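Local coordinates for VWFA domain-containing protein (Alicyclobacillus acidocaldarius subsp. acidocaldarius, PDB 3RAG) that is of unknown function but has a von Willebrand factor A-type fold and binds a sodium ion at what is probably a metal-ion-dependent adhesion site, at residues Ile13-Asp18 and Pro216-Ala221; Arg32-His35 and Val40-Val43; Leu137-Asp142 and Glu156-Leu161; Ser175-Pro180 and Ala222-Ser227. All blocks are in the same frame, centred on the assembly; numbering follows the deposited sequence.

Interaction 1: Ile13-Asp18 and Pro216-Ala221. With NA (sodium ion), chain C.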
loop_
_atom_site.group_PDB
_atom_site.type_symbol
_atom_site.label_atom_id
_atom_site.label_comp_id
_atom_site.label_asym_id
_atom_site.label_seq_id
_atom_site.Cartn_x
_atom_site.Cartn_y
_atom_site.Cartn_z
ATOM N N ILE A 13 -1.010 0.507 2.857
ATOM C CA ILE A 13 -0.613 -0.893 2.865
ATOM C C ILE A 13 -0.819 -1.376 1.438
ATOM O O ILE A 13 -1.906 -1.214 0.880
ATOM C CB ILE A 13 -1.522 -1.721 3.802
ATOM C CG1 ILE A 13 -1.372 -1.250 5.267
ATOM C CG2 ILE A 13 -1.230 -3.227 3.635
ATOM C CD1 ILE A 13 -2.442 -1.831 6.237
ATOM N N LEU A 14 0.217 -1.950 0.833
ATOM C CA LEU A 14 0.088 -2.448 -0.534
ATOM C C LEU A 14 0.213 -3.967 -0.499
ATOM O O LEU A 14 1.266 -4.505 -0.183
ATOM C CB LEU A 14 1.195 -1.855 -1.423
ATOM C CG LEU A 14 1.293 -2.506 -2.806
ATOM C CD1 LEU A 14 0.020 -2.229 -3.611
ATOM C CD2 LEU A 14 2.521 -1.969 -3.554
ATOM N N VAL A 15 -0.864 -4.671 -0.828
ATOM C CA VAL A 15 -0.827 -6.126 -0.806
ATOM C C VAL A 15 -0.577 -6.612 -2.233
ATOM O O VAL A 15 -1.291 -6.206 -3.149
ATOM C CB VAL A 15 -2.174 -6.688 -0.334
ATOM C CG1 VAL A 15 -2.140 -8.225 -0.351
ATOM C CG2 VAL A 15 -2.495 -6.147 1.084
ATOM N N ILE A 16 0.406 -7.491 -2.406
ATOM C CA ILE A 16 0.693 -8.092 -3.710
ATOM C C ILE A 16 0.487 -9.600 -3.583
ATOM O O ILE A 16 1.149 -10.262 -2.758
ATOM C CB ILE A 16 2.121 -7.754 -4.195
ATOM C CG1 ILE A 16 2.283 -6.221 -4.285
ATOM C CG2 ILE A 16 2.378 -8.427 -5.543
ATOM C CD1 ILE A 16 3.689 -5.738 -4.691
ATOM N N THR A 17 -0.417 -10.160 -4.381
ATOM C CA THR A 17 -0.903 -11.497 -4.070
ATOM C C THR A 17 -1.308 -12.239 -5.334
ATOM O O THR A 17 -1.623 -11.608 -6.349
ATOM C CB THR A 17 -2.118 -11.382 -3.072
ATOM O OG1 THR A 17 -2.547 -12.674 -2.649
ATOM C CG2 THR A 17 -3.329 -10.657 -3.751
ATOM N N ASP A 18 -1.304 -13.569 -5.290
ATOM C CA ASP A 18 -1.810 -14.337 -6.439
ATOM C C ASP A 18 -3.091 -15.122 -6.160
ATOM O O ASP A 18 -3.393 -16.110 -6.848
ATOM C CB ASP A 18 -0.724 -15.220 -7.094
ATOM C CG ASP A 18 -0.353 -16.419 -6.251
ATOM O OD1 ASP A 18 -0.705 -16.426 -5.057
ATOM O OD2 ASP A 18 0.332 -17.332 -6.762
ATOM N N PRO A 216 -4.242 -11.651 8.685
ATOM C CA PRO A 216 -3.168 -11.336 9.634
ATOM C C PRO A 216 -2.086 -10.442 9.008
ATOM O O PRO A 216 -1.542 -9.582 9.685
ATOM C CB PRO A 216 -2.611 -12.719 9.982
ATOM C CG PRO A 216 -3.833 -13.608 9.879
ATOM C CD PRO A 216 -4.542 -13.095 8.652
ATOM N N ALA A 217 -1.802 -10.607 7.714
ATOM C CA ALA A 217 -0.838 -9.712 7.066
ATOM C C ALA A 217 -1.254 -8.239 7.135
ATOM O O ALA A 217 -0.453 -7.362 7.492
ATOM C CB ALA A 217 -0.625 -10.117 5.605
ATOM N N ILE A 218 -2.494 -7.962 6.751
ATOM C CA ILE A 218 -2.998 -6.599 6.808
ATOM C C ILE A 218 -2.987 -6.046 8.244
ATOM O O ILE A 218 -2.611 -4.902 8.475
ATOM C CB ILE A 218 -4.408 -6.499 6.181
ATOM C CG1 ILE A 218 -4.298 -6.794 4.672
ATOM C CG2 ILE A 218 -4.996 -5.097 6.382
ATOM C CD1 ILE A 218 -5.651 -6.894 3.958
ATOM N N ASP A 219 -3.428 -6.848 9.204
ATOM C CA ASP A 219 -3.394 -6.419 10.608
ATOM C C ASP A 219 -1.955 -6.113 11.079
ATOM O O ASP A 219 -1.700 -5.120 11.757
ATOM C CB ASP A 219 -3.992 -7.507 11.500
ATOM C CG ASP A 219 -5.540 -7.527 11.446
ATOM O OD1 ASP A 219 -6.164 -6.439 11.332
ATOM O OD2 ASP A 219 -6.106 -8.631 11.535
ATOM N N HIS A 220 -1.018 -6.973 10.711
ATOM C CA HIS A 220 0.386 -6.716 11.053
ATOM C C HIS A 220 0.866 -5.402 10.431
ATOM O O HIS A 220 1.483 -4.564 11.097
ATOM C CB HIS A 220 1.256 -7.907 10.608
ATOM C CG HIS A 220 2.679 -7.823 11.074
ATOM N ND1 HIS A 220 3.633 -8.751 10.707
ATOM C CD2 HIS A 220 3.317 -6.915 11.851
ATOM C CE1 HIS A 220 4.792 -8.430 11.255
ATOM N NE2 HIS A 220 4.631 -7.312 11.945
ATOM N N ALA A 221 0.553 -5.206 9.156
ATOM C CA ALA A 221 0.917 -3.971 8.467
ATOM C C ALA A 221 0.344 -2.731 9.166
ATOM O O ALA A 221 1.035 -1.736 9.352
ATOM C CB ALA A 221 0.434 -4.025 7.002
HETATM NA NA NA C . -1.432 -18.339 -3.744
HETATM O O HOH W 1 -2.418 -16.498 -2.365
HETATM O O HOH W 2 -3.972 -19.623 -3.557
#
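In the alpha/beta sandwich of this von Willebrand factor A-type protein, Ile13 and Val15 of the central strand 10-17 carry one face of the sheet against Ile218 and Ala221 of helix 214-232. The helix runs nearly antiparallel to the strand; the short axes are inclined at 154° and approach to 9.4 Å. Ala221 presents a single methyl, and Ile13 wraps it: CD1 of Ile13 stands 3.7 Å from CB of Ala221, while CG1 and CG2 of Ile13 close on the same methyl. In Ile13 a chi1 of -64° with an extended chi2 brings CD1 against the helix, between Ala221 and Ile218, where it lies 3.8 Å from the carbonyl O of Ile218 and 4.1 Å from CG2 of Ile218. Ile218, one turn before Ala221, also offers CG1 to CG2 of Val15 at 4.1 Å, these two side chains crossing at about a right angle.

From this packing strand 10-17 runs on to the sodium site, and Asp18, the first residue past the strand, reaches the ion. Asp18 OD1 binds sodium at 2.4 Å, and water 1 lies 2.5 Å from the sodium ion. Asp142, Ser144 and Ser146 fit a DxSxS pattern, consistent with a metal-ion-dependent adhesion site; both serines bind the ion, and Asp18 adds a ligand from the neighbouring strand's end. OD2 of Asp18 forms a salt bridge with Lys150. Behind this first shell, Asp142 OD2 takes hydrogen bonds from the backbone N of Asp18 and from Thr17 OG1.

Interaction 2: Arg32-His35 and Val40-Val43; sequences RRAH and VVNV
His35 and Ala34, near the end of helix 27-36, lean on Val40 and Val41, the first two residues of strand 40-46; the contact thus closes the second half of a beta-alpha-beta crossover that began in strand 10-17. The imidazole of His35 can be followed outward. Its CB leaves the helix neither toward the strand nor away from it, and is still 6.7 Å from Val40 CG2. With CG anti to the backbone N (chi1 -164°), the ring is directed out from the side of the last turn, its ND1-CE1 edge brought nearer the strand. There ND1 hydrogen-bonds to the carbonyl O of Ile39, in the turn joining helix and strand, and CE1 next to it touches Val40 CG2 at 4.3 Å. The methyl lies at the edge of the ring, near its plane, so neither face is used against Val40. CG, CD2 and NE2 lie farther from the valine.

Deeper in, Ala34 points its CB at the strand and meets Val41 CG2 at 4.1 Å. That branch of Val41 is beside the backbone N, while its CG1 stands anti to it (chi1 -175°). Ala34 also packs on Ile13 of the preceding strand, and Val41 on Ile63 of helix 58-66, whereas Val40 turns to Thr94 of helix 79-106.

Chemically the contact divides in two: a methyl-to-methyl touch inside the layer, and at its margin a ring whose bond to a carbonyl is consistent with a proton on ND1 and limits rotation of the imidazole, leaving a carbon edge for Val40.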
loop_
_atom_site.group_PDB
_atom_site.type_symbol
_atom_site.label_atom_id
_atom_site.label_comp_id
_atom_site.label_asym_id
_atom_site.label_seq_id
_atom_site.Cartn_x
_atom_site.Cartn_y
_atom_site.Cartn_z
ATOM N N ARG A 32 -10.871 -2.967 6.655
ATOM C CA ARG A 32 -11.853 -2.016 7.194
ATOM C C ARG A 32 -11.311 -1.409 8.505
ATOM O O ARG A 32 -11.391 -0.196 8.720
ATOM C CB ARG A 32 -13.201 -2.718 7.413
ATOM C CG ARG A 32 -14.367 -1.782 7.725
ATOM C CD ARG A 32 -15.681 -2.580 7.746
ATOM N NE ARG A 32 -16.053 -2.980 6.393
ATOM C CZ ARG A 32 -16.314 -4.223 6.010
ATOM N NH1 ARG A 32 -16.640 -4.468 4.748
ATOM N NH2 ARG A 32 -16.263 -5.217 6.881
ATOM N N ARG A 33 -10.747 -2.249 9.374
ATOM C CA ARG A 33 -10.063 -1.753 10.583
ATOM C C ARG A 33 -8.943 -0.772 10.276
ATOM O O ARG A 33 -8.844 0.290 10.893
ATOM C CB ARG A 33 -9.462 -2.904 11.393
ATOM C CG ARG A 33 -10.470 -3.722 12.161
ATOM C CD ARG A 33 -9.780 -4.692 13.134
ATOM N NE ARG A 33 -9.082 -5.802 12.477
ATOM C CZ ARG A 33 -9.676 -6.918 12.050
ATOM N NH1 ARG A 33 -10.992 -7.078 12.177
ATOM N NH2 ARG A 33 -8.961 -7.880 11.486
ATOM N N ALA A 34 -8.067 -1.147 9.349
ATOM C CA ALA A 34 -6.978 -0.257 8.940
ATOM C C ALA A 34 -7.488 1.114 8.503
ATOM O O ALA A 34 -6.934 2.151 8.899
ATOM C CB ALA A 34 -6.161 -0.902 7.821
ATOM N N HIS A 35 -8.525 1.117 7.665
ATOM C CA HIS A 35 -9.040 2.357 7.092
ATOM C C HIS A 35 -9.629 3.308 8.134
ATOM O O HIS A 35 -9.613 4.519 7.932
ATOM C CB HIS A 35 -10.043 2.064 5.970
ATOM C CG HIS A 35 -10.329 3.251 5.093
ATOM N ND1 HIS A 35 -9.336 3.949 4.445
ATOM C CD2 HIS A 35 -11.495 3.862 4.773
ATOM C CE1 HIS A 35 -9.876 4.937 3.748
ATOM N NE2 HIS A 35 -11.183 4.905 3.930
ATOM N N VAL A 40 -4.783 3.611 3.830
ATOM C CA VAL A 40 -5.440 3.183 2.595
ATOM C C VAL A 40 -4.813 1.844 2.211
ATOM O O VAL A 40 -3.583 1.712 2.256
ATOM C CB VAL A 40 -5.223 4.210 1.455
ATOM C CG1 VAL A 40 -5.502 3.555 0.083
ATOM C CG2 VAL A 40 -6.114 5.458 1.688
ATOM N N VAL A 41 -5.644 0.857 1.846
ATOM C CA VAL A 41 -5.128 -0.467 1.483
ATOM C C VAL A 41 -5.362 -0.675 -0.006
ATOM O O VAL A 41 -6.508 -0.608 -0.475
ATOM C CB VAL A 41 -5.826 -1.607 2.277
ATOM C CG1 VAL A 41 -5.185 -2.975 1.966
ATOM C CG2 VAL A 41 -5.761 -1.323 3.779
ATOM N N ASN A 42 -4.271 -0.893 -0.739
ATOM C CA ASN A 42 -4.307 -1.168 -2.179
ATOM C C ASN A 42 -3.943 -2.633 -2.419
ATOM O O ASN A 42 -3.193 -3.230 -1.627
ATOM C CB ASN A 42 -3.270 -0.300 -2.902
ATOM C CG ASN A 42 -3.618 1.186 -2.884
ATOM O OD1 ASN A 42 -2.735 2.063 -2.760
ATOM N ND2 ASN A 42 -4.874 1.472 -3.001
ATOM N N VAL A 43 -4.494 -3.237 -3.465
ATOM C CA VAL A 43 -4.200 -4.649 -3.738
ATOM C C VAL A 43 -3.847 -4.834 -5.208
ATOM O O VAL A 43 -4.587 -4.397 -6.101
ATOM C CB VAL A 43 -5.411 -5.550 -3.429
ATOM C CG1 VAL A 43 -5.014 -7.049 -3.596
ATOM C CG2 VAL A 43 -5.958 -5.268 -2.011
#

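Interaction 3: Leu137-Asp142 and Glu156-Leu161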
loop_
_atom_site.group_PDB
_atom_site.type_symbol
_atom_site.label_atom_id
_atom_site.label_comp_id
_atom_site.label_asym_id
_atom_site.label_seq_id
_atom_site.Cartn_x
_atom_site.Cartn_y
_atom_site.Cartn_z
ATOM N N LEU A 137 4.675 3.334 4.156
ATOM C CA LEU A 137 4.147 2.295 3.274
ATOM C C LEU A 137 4.592 0.944 3.797
ATOM O O LEU A 137 5.791 0.727 4.037
ATOM C CB LEU A 137 4.743 2.486 1.869
ATOM C CG LEU A 137 4.456 1.394 0.826
ATOM C CD1 LEU A 137 2.981 1.260 0.537
ATOM C CD2 LEU A 137 5.236 1.609 -0.489
ATOM N N VAL A 138 3.645 0.025 3.975
ATOM C CA VAL A 138 4.023 -1.347 4.251
ATOM C C VAL A 138 3.630 -2.175 3.046
ATOM O O VAL A 138 2.462 -2.171 2.628
ATOM C CB VAL A 138 3.291 -1.917 5.480
ATOM C CG1 VAL A 138 3.705 -3.370 5.686
ATOM C CG2 VAL A 138 3.647 -1.083 6.718
ATOM N N VAL A 139 4.604 -2.875 2.471
ATOM C CA VAL A 139 4.323 -3.747 1.336
ATOM C C VAL A 139 4.167 -5.170 1.904
ATOM O O VAL A 139 5.095 -5.670 2.565
ATOM C CB VAL A 139 5.491 -3.705 0.329
ATOM C CG1 VAL A 139 5.197 -4.629 -0.842
ATOM C CG2 VAL A 139 5.738 -2.258 -0.166
ATOM N N CYS A 140 2.999 -5.797 1.688
ATOM C CA CYS A 140 2.699 -7.148 2.198
ATOM C C CYS A 140 2.781 -8.096 1.030
ATOM O O CYS A 140 1.997 -7.974 0.097
ATOM C CB CYS A 140 1.270 -7.262 2.753
ATOM S SG CYS A 140 0.953 -6.144 4.103
ATOM N N LEU A 141 3.734 -9.018 1.076
ATOM C CA LEU A 141 4.011 -9.899 -0.050
ATOM C C LEU A 141 3.577 -11.329 0.263
ATOM O O LEU A 141 4.067 -11.968 1.213
ATOM C CB LEU A 141 5.522 -9.880 -0.375
ATOM C CG LEU A 141 6.077 -8.495 -0.682
ATOM C CD1 LEU A 141 7.580 -8.564 -0.976
ATOM C CD2 LEU A 141 5.317 -7.961 -1.930
ATOM N N ASP A 142 2.668 -11.817 -0.570
ATOM C CA ASP A 142 2.156 -13.185 -0.523
ATOM C C ASP A 142 3.333 -14.086 -0.855
ATOM O O ASP A 142 3.997 -13.874 -1.875
ATOM C CB ASP A 142 1.101 -13.259 -1.625
ATOM C CG ASP A 142 0.345 -14.578 -1.690
ATOM O OD1 ASP A 142 0.833 -15.627 -1.225
ATOM O OD2 ASP A 142 -0.765 -14.543 -2.291
ATOM N N GLU A 156 11.974 -7.663 -7.710
ATOM C CA GLU A 156 12.459 -6.545 -8.535
ATOM C C GLU A 156 11.479 -5.364 -8.517
ATOM O O GLU A 156 11.887 -4.189 -8.481
ATOM C CB GLU A 156 12.694 -6.994 -9.974
ATOM C CG GLU A 156 13.628 -8.166 -10.112
ATOM C CD GLU A 156 14.905 -7.811 -10.842
ATOM O OE1 GLU A 156 15.435 -6.697 -10.609
ATOM O OE2 GLU A 156 15.375 -8.645 -11.649
ATOM N N ALA A 157 10.189 -5.682 -8.561
ATOM C CA ALA A 157 9.137 -4.665 -8.575
ATOM C C ALA A 157 9.142 -3.846 -7.294
ATOM O O ALA A 157 8.924 -2.625 -7.314
ATOM C CB ALA A 157 7.748 -5.321 -8.778
ATOM N N VAL A 158 9.356 -4.518 -6.171
ATOM C CA VAL A 158 9.346 -3.828 -4.894
ATOM C C VAL A 158 10.560 -2.915 -4.775
ATOM O O VAL A 158 10.467 -1.786 -4.291
ATOM C CB VAL A 158 9.295 -4.831 -3.734
ATOM C CG1 VAL A 158 9.512 -4.135 -2.412
ATOM C CG2 VAL A 158 7.926 -5.552 -3.760
ATOM N N ARG A 159 11.706 -3.410 -5.224
ATOM C CA ARG A 159 12.904 -2.590 -5.259
ATOM C C ARG A 159 12.656 -1.352 -6.126
ATOM O O ARG A 159 12.979 -0.233 -5.733
ATOM C CB ARG A 159 14.093 -3.410 -5.779
ATOM C CG ARG A 159 15.365 -2.582 -5.978
ATOM C CD ARG A 159 16.460 -3.389 -6.653
ATOM N NE ARG A 159 17.680 -2.599 -6.810
ATOM C CZ ARG A 159 17.949 -1.849 -7.875
ATOM N NH1 ARG A 159 17.084 -1.791 -8.885
ATOM N NH2 ARG A 159 19.081 -1.157 -7.934
ATOM N N ASP A 160 12.075 -1.554 -7.300
ATOM C CA ASP A 160 11.822 -0.442 -8.225
ATOM C C ASP A 160 10.819 0.561 -7.654
ATOM O O ASP A 160 10.935 1.769 -7.871
ATOM C CB ASP A 160 11.298 -0.973 -9.556
ATOM C CG ASP A 160 12.377 -1.611 -10.392
ATOM O OD1 ASP A 160 13.559 -1.551 -9.992
ATOM O OD2 ASP A 160 12.039 -2.162 -11.462
ATOM N N LEU A 161 9.831 0.061 -6.925
ATOM C CA LEU A 161 8.832 0.941 -6.334
ATOM C C LEU A 161 9.508 1.879 -5.353
ATOM O O LEU A 161 9.303 3.095 -5.387
ATOM C CB LEU A 161 7.734 0.125 -5.639
ATOM C CG LEU A 161 6.680 0.868 -4.810
ATOM C CD1 LEU A 161 5.862 1.826 -5.680
ATOM C CD2 LEU A 161 5.744 -0.177 -4.172
#
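Val158, Leu161 and Val139 carry most of the surface buried between helix 151-165 and strand 135-142. Val158 is the most heavily engaged, and a single methyl does its work: CG2, anti to the carbonyl carbon while CG1 takes the place opposite the backbone N (chi1 171°), meets three methyls of the strand. CG1 of Val139 lies 4.1 Å from CG2 of Val158, the two valines sliding past each other in opposite directions. Farther along the strand, CD2 of Leu141 comes within 4.0 Å of the same CG2, with CD1 of Leu141 scarcely farther off. One helical turn on, Leu161 approaches Leu137 tip to tip, their CD2 atoms 4.1 Å apart.

The side chains thus meet by their terminal methyls across the gap between the backbones, whose short axes approach no nearer than 11.2 Å and run almost exactly antiparallel, at 173°. This is the helix-on-strand packing of a beta-alpha-beta unit, which strand 172-179 completes. Around it, Leu161 also covers Leu14 of strand 10-17 and reaches Gln84 of helix 79-106, while Leu141 is flanked by Ile16 and by Val176 of the neighbouring strands.

Interaction 4: Ser175-Pro180 and Ala222-Ser227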
loop_
_atom_site.group_PDB
_atom_site.type_symbol
_atom_site.label_atom_id
_atom_site.label_comp_id
_atom_site.label_asym_id
_atom_site.label_seq_id
_atom_site.Cartn_x
_atom_site.Cartn_y
_atom_site.Cartn_z
ATOM N N SER A 175 8.316 -0.506 4.897
ATOM C CA SER A 175 8.576 -1.769 5.588
ATOM C C SER A 175 8.014 -2.870 4.699
ATOM O O SER A 175 7.088 -2.628 3.909
ATOM C CB SER A 175 7.855 -1.770 6.940
ATOM O OG SER A 175 7.964 -3.033 7.576
ATOM N N VAL A 176 8.566 -4.075 4.807
ATOM C CA VAL A 176 8.069 -5.172 3.994
ATOM C C VAL A 176 7.740 -6.345 4.906
ATOM O O VAL A 176 8.506 -6.686 5.826
ATOM C CB VAL A 176 9.140 -5.621 2.954
ATOM C CG1 VAL A 176 8.655 -6.838 2.154
ATOM C CG2 VAL A 176 9.556 -4.437 2.045
ATOM N N ILE A 177 6.575 -6.938 4.686
ATOM C CA ILE A 177 6.283 -8.185 5.351
ATOM C C ILE A 177 5.872 -9.230 4.347
ATOM O O ILE A 177 5.398 -8.911 3.251
ATOM C CB ILE A 177 5.207 -8.049 6.441
ATOM C CG1 ILE A 177 3.878 -7.688 5.854
ATOM C CG2 ILE A 177 5.573 -6.989 7.465
ATOM C CD1 ILE A 177 2.861 -7.379 6.961
ATOM N N ALA A 178 6.086 -10.483 4.721
ATOM C CA ALA A 178 5.681 -11.632 3.931
ATOM C C ALA A 178 4.597 -12.403 4.684
ATOM O O ALA A 178 4.589 -12.442 5.909
ATOM C CB ALA A 178 6.873 -12.558 3.708
ATOM N N PHE A 179 3.690 -13.019 3.938
ATOM C CA PHE A 179 2.682 -13.882 4.516
ATOM C C PHE A 179 2.518 -15.089 3.609
ATOM O O PHE A 179 2.349 -14.945 2.402
ATOM C CB PHE A 179 1.338 -13.146 4.747
ATOM C CG PHE A 179 0.674 -12.612 3.492
ATOM C CD1 PHE A 179 -0.404 -13.291 2.934
ATOM C CD2 PHE A 179 1.102 -11.429 2.892
ATOM C CE1 PHE A 179 -1.044 -12.812 1.804
ATOM C CE2 PHE A 179 0.452 -10.917 1.733
ATOM C CZ PHE A 179 -0.621 -11.608 1.194
ATOM N N PRO A 180 2.578 -16.291 4.183
ATOM C CA PRO A 180 2.704 -16.602 5.616
ATOM C C PRO A 180 4.130 -16.417 6.165
ATOM O O PRO A 180 5.032 -16.030 5.427
ATOM C CB PRO A 180 2.325 -18.085 5.675
ATOM C CG PRO A 180 2.744 -18.628 4.343
ATOM C CD PRO A 180 2.523 -17.510 3.347
ATOM N N ALA A 222 -0.922 -2.795 9.556
ATOM C CA ALA A 222 -1.540 -1.631 10.191
ATOM C C ALA A 222 -0.872 -1.363 11.532
ATOM O O ALA A 222 -0.646 -0.206 11.897
ATOM C CB ALA A 222 -3.046 -1.853 10.376
ATOM N N ASP A 223 -0.564 -2.437 12.256
ATOM C CA ASP A 223 0.165 -2.327 13.527
ATOM C C ASP A 223 1.499 -1.609 13.352
ATOM O O ASP A 223 1.865 -0.750 14.162
ATOM C CB ASP A 223 0.422 -3.709 14.159
ATOM C CG ASP A 223 -0.780 -4.240 14.920
ATOM O OD1 ASP A 223 -1.843 -3.585 14.892
ATOM O OD2 ASP A 223 -0.673 -5.312 15.542
ATOM N N LEU A 224 2.243 -2.002 12.317
ATOM C CA LEU A 224 3.539 -1.390 12.017
ATOM C C LEU A 224 3.390 0.096 11.742
ATOM O O LEU A 224 4.188 0.908 12.233
ATOM C CB LEU A 224 4.195 -2.082 10.813
ATOM C CG LEU A 224 4.752 -3.480 11.095
ATOM C CD1 LEU A 224 5.068 -4.202 9.777
ATOM C CD2 LEU A 224 5.978 -3.380 11.981
ATOM N N LEU A 225 2.379 0.456 10.954
ATOM C CA LEU A 225 2.146 1.864 10.610
ATOM C C LEU A 225 1.816 2.690 11.852
ATOM O O LEU A 225 2.326 3.798 12.043
ATOM C CB LEU A 225 1.029 1.998 9.551
ATOM C CG LEU A 225 1.410 1.540 8.137
ATOM C CD1 LEU A 225 0.170 1.316 7.255
ATOM C CD2 LEU A 225 2.407 2.528 7.455
ATOM N N LEU A 226 0.971 2.140 12.708
ATOM C CA LEU A 226 0.569 2.848 13.917
ATOM C C LEU A 226 1.726 2.978 14.917
ATOM O O LEU A 226 1.879 4.019 15.553
ATOM C CB LEU A 226 -0.644 2.164 14.557
ATOM C CG LEU A 226 -1.905 2.174 13.673
ATOM C CD1 LEU A 226 -3.038 1.386 14.327
ATOM C CD2 LEU A 226 -2.370 3.588 13.333
ATOM N N SER A 227 2.538 1.933 15.047
ATOM C CA SER A 227 3.714 1.994 15.922
ATOM C C SER A 227 4.715 3.006 15.398
ATOM O O SER A 227 5.346 3.737 16.174
ATOM C CB SER A 227 4.401 0.634 16.026
ATOM O OG SER A 227 3.507 -0.328 16.538
#
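Leu224 sets one methyl, CD1, against CG2 of Ile177 and OG of Ser175, a touch made by branched aliphatic carbon and one hydroxyl rather than by flat groups. It belongs to the alpha/beta sandwich of the von Willebrand factor A-type fold, in which helix 214-232 lies over the sheet and here reaches strand 172-179. Leu224 points from the helix toward the strand and bears on two residues whose side chains emerge from the same face of it. The side chains of Leu224 and Ile177 slide past each other in opposite directions, bringing Leu224 CD1 to 3.7 Å from Ile177 CG2. The branch at Ile177 explains which methyl is met: CG1 sits between the backbone N and the carbonyl carbon (chi1 66°), and CG2, anti to that carbon, is the one Leu224 finds. Ile177 also packs on His220 and Ala221, a turn earlier in the helix.

Ser175 adds a polar atom to this buried surface, and its need is met next door, where OG hydrogen-bonds to the carbonyl O of Gln191 in the edge strand 188-194. Against that engaged oxygen rests the leucine methyl, Leu224 CD1 standing 3.8 Å from Ser175 OG.

In the fold
All four contacts fasten helices to one sheet. Strand 10-17 joins interactions 1 and 2 through a probable hydrogen bond of 2.9 Å from Asn42 N to Ile13 O, and it meets interaction 3 through a probable hydrogen bond of 2.9 Å from Cys140 N to Leu14 O. Strands 135-142 and 172-179 pair in turn, linking interactions 3 and 4. Helix 214-232 serves both interaction 1 and interaction 4, whose centres are about 8 Å apart. Interactions 2 and 3 do not touch, their nearest atoms being about 7 Å apart. Sodium lies at the strand ends: interaction 1 supplies Asp18, whereas the Leu141 side chain of interaction 3 is about 11 Å from the ion.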